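Local coordinates for protein aminopentol aminotransferase (PDB 6HBS) that transfers the amino group of aminopentol, the hydrolysed fumonisin B1, preferably to pyruvate with the help of pyridoxal phosphate, leaving the 2-keto compound, at residues 108-114 with 267-273; 226-232 with 251-257; 322-326 with 338-342. One frame throughout, in Å; residues are numbered along the deposited sequence.

How the contacts relate
Contacts 1 and 2 belong to one mixed sheet, their centres about 9 Å apart, and they meet where strand 267-271 runs beside strand 253-256. A268 O lies 2.9 Å from W256 N, probably a backbone hydrogen bond, and H108 NE2 lies 2.6 Å from S254 OG, probably a second link. Contact 2 carries D230 and V232 of the pyridoxal phosphate pocket. Contact 1 has the magnesium ligand A109 at one end, while the S267 side chain at the other is about 5 Å from a bound cofactor. Contact 3 stands apart, its centre about 33 Å from that of contact 1 and 27 Å from that of contact 2.

Contact 1: residues 108-114 with 267-273. With MG (magnesium ion), chain D.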
loop_
_atom_site.group_PDB
_atom_site.type_symbol
_atom_site.label_atom_id
_atom_site.label_comp_id
_atom_site.label_asym_id
_atom_site.label_seq_id
_atom_site.Cartn_x
_atom_site.Cartn_y
_atom_site.Cartn_z
ATOM N N HIS A 108 -1.472 -17.144 -18.505
ATOM C CA HIS A 108 -0.544 -16.267 -19.209
ATOM C C HIS A 108 0.772 -16.074 -18.450
ATOM O O HIS A 108 1.720 -15.592 -19.012
ATOM C CB HIS A 108 -1.208 -14.910 -19.506
ATOM C CG HIS A 108 -1.125 -13.911 -18.406
ATOM N ND1 HIS A 108 -0.034 -13.081 -18.267
ATOM C CD2 HIS A 108 -2.024 -13.518 -17.478
ATOM C CE1 HIS A 108 -0.236 -12.274 -17.241
ATOM N NE2 HIS A 108 -1.440 -12.520 -16.735
ATOM N N ALA A 109 0.768 -16.323 -17.141
ATOM C CA ALA A 109 1.834 -15.825 -16.264
ATOM C C ALA A 109 2.869 -16.918 -15.977
ATOM O O ALA A 109 2.496 -18.073 -15.780
ATOM C CB ALA A 109 1.230 -15.331 -14.976
ATOM N N ASP A 110 4.127 -16.476 -15.870
ATOM C CA ASP A 110 5.286 -17.269 -15.456
ATOM C C ASP A 110 5.892 -16.747 -14.139
ATOM O O ASP A 110 6.647 -17.481 -13.497
ATOM C CB ASP A 110 6.323 -17.287 -16.568
ATOM C CG ASP A 110 5.717 -17.733 -17.888
ATOM O OD1 ASP A 110 5.157 -18.814 -17.911
ATOM O OD2 ASP A 110 5.746 -16.948 -18.842
ATOM N N TRP A 111 5.554 -15.509 -13.736
ATOM C CA TRP A 111 6.095 -14.941 -12.512
ATOM C C TRP A 111 5.074 -14.042 -11.820
ATOM O O TRP A 111 4.124 -13.581 -12.434
ATOM C CB TRP A 111 7.419 -14.214 -12.787
ATOM C CG TRP A 111 7.360 -13.135 -13.825
ATOM C CD1 TRP A 111 7.765 -13.237 -15.124
ATOM C CD2 TRP A 111 6.848 -11.802 -13.666
ATOM N NE1 TRP A 111 7.580 -12.053 -15.777
ATOM C CE2 TRP A 111 7.012 -11.150 -14.914
ATOM C CE3 TRP A 111 6.312 -11.074 -12.598
ATOM C CZ2 TRP A 111 6.615 -9.834 -15.124
ATOM C CZ3 TRP A 111 5.913 -9.767 -12.811
ATOM C CH2 TRP A 111 6.076 -9.153 -14.056
ATOM N N ALA A 112 5.321 -13.765 -10.536
ATOM C CA ALA A 112 4.509 -12.843 -9.755
ATOM C C ALA A 112 5.383 -11.870 -8.948
ATOM O O ALA A 112 6.446 -12.225 -8.491
ATOM C CB ALA A 112 3.613 -13.637 -8.858
ATOM N N MET A 113 4.866 -10.655 -8.738
ATOM C CA MET A 113 5.385 -9.715 -7.778
ATOM C C MET A 113 4.228 -9.287 -6.863
ATOM O O MET A 113 3.080 -9.147 -7.351
ATOM C CB MET A 113 6.006 -8.501 -8.481
ATOM C CG MET A 113 7.194 -8.876 -9.357
ATOM S SD MET A 113 7.784 -7.481 -10.340
ATOM C CE MET A 113 8.633 -6.504 -9.105
ATOM N N PHE A 114 4.506 -9.142 -5.550
ATOM C CA PHE A 114 3.501 -8.823 -4.556
ATOM C C PHE A 114 3.779 -7.438 -4.004
ATOM O O PHE A 114 4.957 -7.075 -3.765
ATOM C CB PHE A 114 3.441 -9.905 -3.466
ATOM C CG PHE A 114 3.074 -11.254 -4.035
ATOM C CD1 PHE A 114 1.809 -11.473 -4.547
ATOM C CD2 PHE A 114 4.015 -12.263 -4.153
ATOM C CE1 PHE A 114 1.491 -12.671 -5.164
ATOM C CE2 PHE A 114 3.702 -13.449 -4.800
ATOM C CZ PHE A 114 2.448 -13.646 -5.311
ATOM N N SER A 267 -1.683 -7.229 -3.005
ATOM C CA SER A 267 -1.961 -7.034 -4.461
ATOM C C SER A 267 -0.813 -7.674 -5.222
ATOM O O SER A 267 0.208 -8.056 -4.620
ATOM C CB SER A 267 -2.149 -5.556 -4.807
ATOM O OG SER A 267 -3.252 -4.994 -4.090
ATOM N N ALA A 268 -0.982 -7.870 -6.531
ATOM C CA ALA A 268 -0.021 -8.621 -7.299
ATOM C C ALA A 268 0.037 -8.123 -8.734
ATOM O O ALA A 268 -0.993 -7.751 -9.311
ATOM C CB ALA A 268 -0.360 -10.089 -7.320
ATOM N N LEU A 269 1.243 -8.226 -9.293
ATOM C CA LEU A 269 1.500 -8.184 -10.736
ATOM C C LEU A 269 1.915 -9.576 -11.228
ATOM O O LEU A 269 2.920 -10.119 -10.775
ATOM C CB LEU A 269 2.582 -7.145 -11.017
ATOM C CG LEU A 269 2.887 -6.943 -12.511
ATOM C CD1 LEU A 269 1.634 -6.500 -13.234
ATOM C CD2 LEU A 269 3.992 -5.916 -12.718
ATOM N N LEU A 270 1.153 -10.146 -12.165
ATOM C CA LEU A 270 1.437 -11.457 -12.811
ATOM C C LEU A 270 1.934 -11.192 -14.232
ATOM O O LEU A 270 1.381 -10.331 -14.910
ATOM C CB LEU A 270 0.173 -12.315 -12.821
ATOM C CG LEU A 270 -0.150 -13.127 -11.556
ATOM C CD1 LEU A 270 0.699 -14.379 -11.454
ATOM C CD2 LEU A 270 0.027 -12.282 -10.311
ATOM N N GLY A 271 3.003 -11.873 -14.652
ATOM C CA GLY A 271 3.626 -11.500 -15.912
ATOM C C GLY A 271 4.181 -12.701 -16.634
ATOM O O GLY A 271 4.523 -13.680 -15.988
ATOM N N SER A 272 4.201 -12.628 -17.969
ATOM C CA SER A 272 4.784 -13.660 -18.787
ATOM C C SER A 272 6.307 -13.470 -18.836
ATOM O O SER A 272 6.839 -12.398 -18.533
ATOM C CB SER A 272 4.172 -13.665 -20.170
ATOM O OG SER A 272 4.695 -12.600 -20.917
ATOM N N ASN A 273 7.007 -14.533 -19.223
ATOM C CA ASN A 273 8.466 -14.542 -19.355
ATOM C C ASN A 273 8.955 -13.422 -20.277
ATOM O O ASN A 273 10.024 -12.912 -20.087
ATOM C CB ASN A 273 8.955 -15.926 -19.784
ATOM C CG ASN A 273 9.074 -16.852 -18.593
ATOM O OD1 ASN A 273 9.346 -16.391 -17.484
ATOM N ND2 ASN A 273 8.836 -18.138 -18.791
HETATM MG MG MG D . 0.918 -19.779 -15.305
HETATM O O HOH W 1 -0.767 -21.493 -15.387
HETATM O O HOH W 2 2.703 -21.436 -15.169
#
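The indole of W111 lies across G271, whose CA sits over the face of the six-membered ring, 3.6 Å from its centroid. A residue without a side chain suits this spot, because the ring occupies the space a CB would need. The fold-over follows from chi1 of W111 (56°), which sets CG between the backbone N and carbonyl carbon and swings the indole over the neighbouring strand. L269 runs alongside the tryptophan in the same direction, its CD2 4.1 Å from CH2. P19 of the second subunit packs on W111 and M113. On the face bearing A112 and F114, L270 CD1 reaches A109 CB at 3.7 Å, and the F114 ring meets the small A268, which leaves room for it.

Strands 111-114 and 267-271 are antiparallel, and the former is an outermost strand of the seven-stranded mixed sheet in the large domain of fold type I aminotransferases. Their pairing begins with a classic beta bulge: D110 N, at 2.8 Å, and W111 N both donate to G271 O.

Farther out, W111 NE1 gives a bent bond (131°) to S272 O, approaching from above that carbonyl's plane. D110 then turns its carboxylate toward the chain just past strand 267-271, where OD2 accepts from N273 N at 2.8 Å with its anti lone pair. The N273 amide lies nearly parallel to that carboxylate, and its OD1 accepts from R276. In the loop before the strand, A109 O binds the magnesium ion at 2.4 Å, with V103 O, V106 O and two waters as its other ligands.

Contact 2: residues 226-232 with 251-257. With PLP (pyridoxal-5'-phosphate), chain C.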
loop_
_atom_site.group_PDB
_atom_site.type_symbol
_atom_site.label_atom_id
_atom_site.label_comp_id
_atom_site.label_asym_id
_atom_site.label_seq_id
_atom_site.Cartn_x
_atom_site.Cartn_y
_atom_site.Cartn_z
ATOM N N LEU A 226 3.012 -4.055 -24.454
ATOM C CA LEU A 226 2.449 -5.068 -23.526
ATOM C C LEU A 226 0.961 -4.832 -23.326
ATOM O O LEU A 226 0.552 -3.712 -23.017
ATOM C CB LEU A 226 3.164 -4.989 -22.178
ATOM C CG LEU A 226 4.665 -5.243 -22.197
ATOM C CD1 LEU A 226 5.205 -5.348 -20.773
ATOM C CD2 LEU A 226 5.005 -6.486 -22.970
ATOM N N LEU A 227 0.190 -5.925 -23.405
ATOM C CA LEU A 227 -1.213 -5.939 -23.031
ATOM C C LEU A 227 -1.321 -6.195 -21.527
ATOM O O LEU A 227 -0.858 -7.218 -21.032
ATOM C CB LEU A 227 -1.988 -7.013 -23.800
ATOM C CG LEU A 227 -3.481 -7.052 -23.485
ATOM C CD1 LEU A 227 -4.121 -5.695 -23.719
ATOM C CD2 LEU A 227 -4.189 -8.130 -24.282
ATOM N N VAL A 228 -1.936 -5.249 -20.837
ATOM C CA VAL A 228 -2.105 -5.297 -19.398
ATOM C C VAL A 228 -3.604 -5.371 -19.094
ATOM O O VAL A 228 -4.349 -4.428 -19.378
ATOM C CB VAL A 228 -1.485 -4.067 -18.724
ATOM C CG1 VAL A 228 -1.565 -4.212 -17.212
ATOM C CG2 VAL A 228 -0.042 -3.808 -19.184
ATOM N N VAL A 229 -4.045 -6.469 -18.471
ATOM C CA VAL A 229 -5.433 -6.532 -18.014
ATOM C C VAL A 229 -5.459 -6.146 -16.538
ATOM O O VAL A 229 -4.796 -6.783 -15.730
ATOM C CB VAL A 229 -6.050 -7.910 -18.265
ATOM C CG1 VAL A 229 -7.337 -8.103 -17.490
ATOM C CG2 VAL A 229 -6.285 -8.138 -19.742
ATOM N N ASP A 230 -6.246 -5.122 -16.191
ATOM C CA ASP A 230 -6.387 -4.711 -14.812
ATOM C C ASP A 230 -7.538 -5.503 -14.184
ATOM O O ASP A 230 -8.677 -5.125 -14.339
ATOM C CB ASP A 230 -6.550 -3.202 -14.696
ATOM C CG ASP A 230 -6.669 -2.730 -13.276
ATOM O OD1 ASP A 230 -6.754 -3.605 -12.377
ATOM O OD2 ASP A 230 -6.780 -1.506 -13.087
ATOM N N ASP A 231 -7.189 -6.578 -13.460
ATOM C CA ASP A 231 -8.140 -7.502 -12.860
ATOM C C ASP A 231 -8.266 -7.249 -11.357
ATOM O O ASP A 231 -8.727 -8.156 -10.628
ATOM C CB ASP A 231 -7.773 -8.955 -13.118
ATOM C CG ASP A 231 -8.813 -9.706 -13.925
ATOM O OD1 ASP A 231 -10.033 -9.425 -13.738
ATOM O OD2 ASP A 231 -8.399 -10.607 -14.686
ATOM N N VAL A 232 -7.927 -6.025 -10.911
ATOM C CA VAL A 232 -7.963 -5.725 -9.479
ATOM C C VAL A 232 -9.408 -5.839 -8.957
ATOM O O VAL A 232 -9.637 -6.308 -7.821
ATOM C CB VAL A 232 -7.333 -4.347 -9.177
ATOM C CG1 VAL A 232 -7.651 -3.902 -7.750
ATOM C CG2 VAL A 232 -5.831 -4.376 -9.408
ATOM N N PRO A 251 -3.362 -11.695 -21.730
ATOM C CA PRO A 251 -2.486 -10.536 -21.652
ATOM C C PRO A 251 -1.015 -10.940 -21.435
ATOM O O PRO A 251 -0.701 -12.104 -21.190
ATOM C CB PRO A 251 -3.052 -9.784 -20.444
ATOM C CG PRO A 251 -3.542 -10.907 -19.546
ATOM C CD PRO A 251 -4.125 -11.929 -20.501
ATOM N N ASP A 252 -0.140 -9.945 -21.487
ATOM C CA ASP A 252 1.248 -10.076 -21.085
ATOM C C ASP A 252 1.392 -9.875 -19.570
ATOM O O ASP A 252 2.178 -10.573 -18.954
ATOM C CB ASP A 252 2.110 -9.076 -21.829
ATOM C CG ASP A 252 1.963 -9.269 -23.334
ATOM O OD1 ASP A 252 2.083 -10.410 -23.750
ATOM O OD2 ASP A 252 1.626 -8.311 -24.029
ATOM N N LEU A 253 0.686 -8.888 -19.014
ATOM C CA LEU A 253 0.668 -8.613 -17.567
ATOM C C LEU A 253 -0.789 -8.594 -17.123
ATOM O O LEU A 253 -1.656 -8.150 -17.847
ATOM C CB LEU A 253 1.284 -7.245 -17.247
ATOM C CG LEU A 253 2.708 -6.953 -17.721
ATOM C CD1 LEU A 253 3.111 -5.545 -17.358
ATOM C CD2 LEU A 253 3.720 -7.937 -17.149
ATOM N N SER A 254 -1.036 -9.015 -15.896
ATOM C CA SER A 254 -2.327 -8.798 -15.268
ATOM C C SER A 254 -2.080 -8.316 -13.837
ATOM O O SER A 254 -1.148 -8.782 -13.165
ATOM C CB SER A 254 -3.182 -10.049 -15.311
ATOM O OG SER A 254 -2.492 -11.169 -14.776
ATOM N N CYS A 255 -2.937 -7.404 -13.396
ATOM C CA CYS A 255 -2.902 -6.789 -12.105
ATOM C C CYS A 255 -4.062 -7.336 -11.272
ATOM O O CYS A 255 -5.224 -7.436 -11.755
ATOM C CB CYS A 255 -3.050 -5.278 -12.217
ATOM S SG CYS A 255 -1.786 -4.477 -13.240
ATOM N N TRP A 256 -3.753 -7.672 -10.019
ATOM C CA TRP A 256 -4.679 -8.336 -9.112
ATOM C C TRP A 256 -4.622 -7.650 -7.750
ATOM O O TRP A 256 -3.597 -7.067 -7.369
ATOM C CB TRP A 256 -4.325 -9.804 -8.956
ATOM C CG TRP A 256 -4.356 -10.580 -10.225
ATOM C CD1 TRP A 256 -3.390 -10.626 -11.182
ATOM C CD2 TRP A 256 -5.374 -11.490 -10.637
ATOM N NE1 TRP A 256 -3.763 -11.469 -12.192
ATOM C CE2 TRP A 256 -4.967 -12.022 -11.882
ATOM C CE3 TRP A 256 -6.601 -11.895 -10.097
ATOM C CZ2 TRP A 256 -5.734 -12.952 -12.572
ATOM C CZ3 TRP A 256 -7.360 -12.808 -10.791
ATOM C CH2 TRP A 256 -6.942 -13.308 -12.020
ATOM N N GLY A 257 -5.751 -7.704 -7.039
ATOM C CA GLY A 257 -5.822 -7.156 -5.691
ATOM C C GLY A 257 -7.200 -7.396 -5.123
ATOM O O GLY A 257 -7.890 -8.363 -5.542
HETATM N N1 PLP C . -7.718 -0.953 -10.621
HETATM C C2 PLP C . -9.042 -1.212 -10.546
HETATM C C2A PLP C . -9.807 -1.755 -11.729
HETATM C C3 PLP C . -9.730 -1.029 -9.272
HETATM O O3 PLP C . -11.050 -1.290 -9.157
HETATM C C4 PLP C . -8.961 -0.557 -8.098
HETATM C C4A PLP C . -9.690 -0.399 -6.811
HETATM C C5 PLP C . -7.519 -0.246 -8.333
HETATM C C6 PLP C . -6.978 -0.492 -9.589
HETATM C C5A PLP C . -6.599 0.271 -7.228
HETATM O O4P PLP C . -6.568 -0.633 -6.094
HETATM P P PLP C . -6.297 0.088 -4.679
HETATM O O1P PLP C . -7.460 0.905 -4.338
HETATM O O2P PLP C . -5.098 0.960 -4.922
HETATM O O3P PLP C . -6.093 -1.117 -3.787
HETATM O O HOH W 3 -7.816 -9.323 -8.269
#
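V228, V229 and D230 pair in parallel with L253, S254 and C255, two inner strands of the fold type I aminotransferase sheet that bring the cofactor to their C-terminal ends. The tight part lies at the N-terminal ends of the two strands. L227 O takes hydrogen bonds from both D252 N and L253 N, while L227 N returns a nearly straight one (167°) to D252 OD2. An aspartate fits here because its short carboxylate, met on the anti side, supplies L227 N with the acceptor that the carbonyl of P251, turned away, does not; salt bridges to R217 and K274 also engage it. V229 CG2 presses on P251 CB at 3.7 Å. On the other side of the sheet, the L253 branch CD1 lies 4.0 Å from V228 CG2, and C255 SG touches V228 CG1.

Toward the cofactor the pairing opens. D231 N still donates to C255 O at 2.7 Å, but beyond it a water stands between the chains, accepting from G257 N and lying 2.8 Å from D231 O. Even here the side chains are buried: D231 CB rests over the centre of the six-membered ring of W256, and D231 OD1 bonds to S243. The indole NE1 in turn donates to S254 OG, which also bonds to H108.

D230 holds CG anti to its N (chi1 -179°), extending the carboxylate toward pyridoxal phosphate. OD1 accepts from V232 N at 3.1 Å, forming an Asx turn, and OD2, also bonded to H146, reaches N1 of the pyridine at 2.7 Å. V232, beside K258, the cofactor-attachment lysine by similarity, packs on one face of the pyridine, an apolar side chain that suits a flat aromatic ring, with CG1 3.6 Å from C4.

Contact 3: residues 322-326 with 338-342; sequences RAGLE and QTGPA
R322, on helix 310-332, reaches across to the loop of the beta hairpin formed by strands 336-339 and 346-349, in the smaller C-terminal part of the subunit and away from the annotated sites. Its guanidinium meets G340 O end-on: NH1 and NH2 both donate to this one oxygen, each at 2.9 Å, and the oxygen lies in the guanidinium plane. An arginine suits the place, since its long chain carries the planar head to the hairpin loop, where NH1 and NH2 supply two donors to one carbonyl. G340 itself has a positive phi (69°), which glycine adopts at little cost. The flat group is packed on both sides, with A342 CA over its centre at 3.6 Å and Q338 O off toward the rim of the opposite face.

The third guanidinium nitrogen, NE, donates to a water at 2.9 Å, and that water donates in turn to Q338 OE1. Q338 slides past R322 in the opposite direction, its amide turned 74° from the guanidinium. While OE1 is served by the water, NE2 makes a straight bond (165°) to R322 O at 3.1 Å. That carbonyl already accepts the helical bond from E326 N, so two donors share it. Glutamine is apt because one amide can both donate to the helix and accept from the water.

T339 OG1 bonds to Q205 N, and E326 OE1 to Q330 within the helix. Beside the polar network L325, buried against I347 and L393, crosses Q338 at about a right angle, its CD1 3.7 Å from Q338 OE1.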
loop_
_atom_site.group_PDB
_atom_site.type_symbol
_atom_site.label_atom_id
_atom_site.label_comp_id
_atom_site.label_asym_id
_atom_site.label_seq_id
_atom_site.Cartn_x
_atom_site.Cartn_y
_atom_site.Cartn_z
ATOM N N ARG A 322 -30.955 -10.633 -9.443
ATOM C CA ARG A 322 -31.245 -9.940 -10.731
ATOM C C ARG A 322 -32.669 -10.281 -11.221
ATOM O O ARG A 322 -33.449 -9.380 -11.554
ATOM C CB ARG A 322 -30.217 -10.324 -11.794
ATOM C CG ARG A 322 -30.508 -9.735 -13.174
ATOM C CD ARG A 322 -29.304 -9.722 -14.095
ATOM N NE ARG A 322 -28.364 -8.715 -13.606
ATOM C CZ ARG A 322 -27.241 -8.384 -14.230
ATOM N NH1 ARG A 322 -26.878 -9.050 -15.320
ATOM N NH2 ARG A 322 -26.505 -7.388 -13.760
ATOM N N ALA A 323 -32.991 -11.576 -11.258
ATOM C CA ALA A 323 -34.347 -12.072 -11.637
ATOM C C ALA A 323 -35.417 -11.462 -10.732
ATOM O O ALA A 323 -36.451 -10.970 -11.213
ATOM C CB ALA A 323 -34.389 -13.575 -11.557
ATOM N N GLY A 324 -35.162 -11.485 -9.412
ATOM C CA GLY A 324 -36.076 -10.922 -8.464
ATOM C C GLY A 324 -36.355 -9.451 -8.708
ATOM O O GLY A 324 -37.528 -8.991 -8.616
ATOM N N LEU A 325 -35.288 -8.673 -8.959
ATOM C CA LEU A 325 -35.412 -7.224 -9.134
ATOM C C LEU A 325 -36.114 -6.907 -10.451
ATOM O O LEU A 325 -36.875 -5.961 -10.525
ATOM C CB LEU A 325 -34.035 -6.547 -9.060
ATOM C CG LEU A 325 -33.407 -6.473 -7.661
ATOM C CD1 LEU A 325 -32.007 -5.845 -7.703
ATOM C CD2 LEU A 325 -34.289 -5.689 -6.718
ATOM N N GLU A 326 -35.893 -7.730 -11.473
ATOM C CA GLU A 326 -36.562 -7.552 -12.751
ATOM C C GLU A 326 -38.075 -7.671 -12.507
ATOM O O GLU A 326 -38.878 -6.770 -12.903
ATOM C CB GLU A 326 -36.003 -8.573 -13.743
ATOM C CG GLU A 326 -36.802 -8.709 -15.030
ATOM C CD GLU A 326 -36.840 -7.448 -15.866
ATOM O OE1 GLU A 326 -37.917 -7.158 -16.485
ATOM O OE2 GLU A 326 -35.832 -6.720 -15.837
ATOM N N GLN A 338 -30.098 -3.108 -15.049
ATOM C CA GLN A 338 -29.180 -3.972 -14.315
ATOM C C GLN A 338 -28.132 -4.429 -15.317
ATOM O O GLN A 338 -28.460 -5.161 -16.212
ATOM C CB GLN A 338 -29.908 -5.175 -13.728
ATOM C CG GLN A 338 -31.082 -4.785 -12.842
ATOM C CD GLN A 338 -31.577 -5.989 -12.088
ATOM O OE1 GLN A 338 -30.925 -6.478 -11.159
ATOM N NE2 GLN A 338 -32.710 -6.522 -12.536
ATOM N N THR A 339 -26.893 -3.946 -15.164
ATOM C CA THR A 339 -25.867 -4.113 -16.184
ATOM C C THR A 339 -24.611 -4.741 -15.586
ATOM O O THR A 339 -24.386 -4.709 -14.381
ATOM C CB THR A 339 -25.557 -2.776 -16.871
ATOM O OG1 THR A 339 -25.100 -1.809 -15.920
ATOM C CG2 THR A 339 -26.779 -2.240 -17.595
ATOM N N GLY A 340 -23.796 -5.278 -16.487
ATOM C CA GLY A 340 -22.658 -6.085 -16.181
ATOM C C GLY A 340 -23.064 -7.435 -15.607
ATOM O O GLY A 340 -24.239 -7.766 -15.481
ATOM N N PRO A 341 -22.078 -8.249 -15.201
ATOM C CA PRO A 341 -22.356 -9.578 -14.671
ATOM C C PRO A 341 -23.244 -9.463 -13.423
ATOM O O PRO A 341 -23.063 -8.555 -12.620
ATOM C CB PRO A 341 -20.966 -10.126 -14.298
ATOM C CG PRO A 341 -19.995 -9.196 -14.972
ATOM C CD PRO A 341 -20.674 -7.848 -15.047
ATOM N N ALA A 342 -24.162 -10.416 -13.241
ATOM C CA ALA A 342 -25.074 -10.398 -12.098
ATOM C C ALA A 342 -24.300 -10.475 -10.773
ATOM O O ALA A 342 -24.793 -9.977 -9.764
ATOM C CB ALA A 342 -26.071 -11.532 -12.180
HETATM O O HOH W 4 -28.380 -7.245 -11.156
#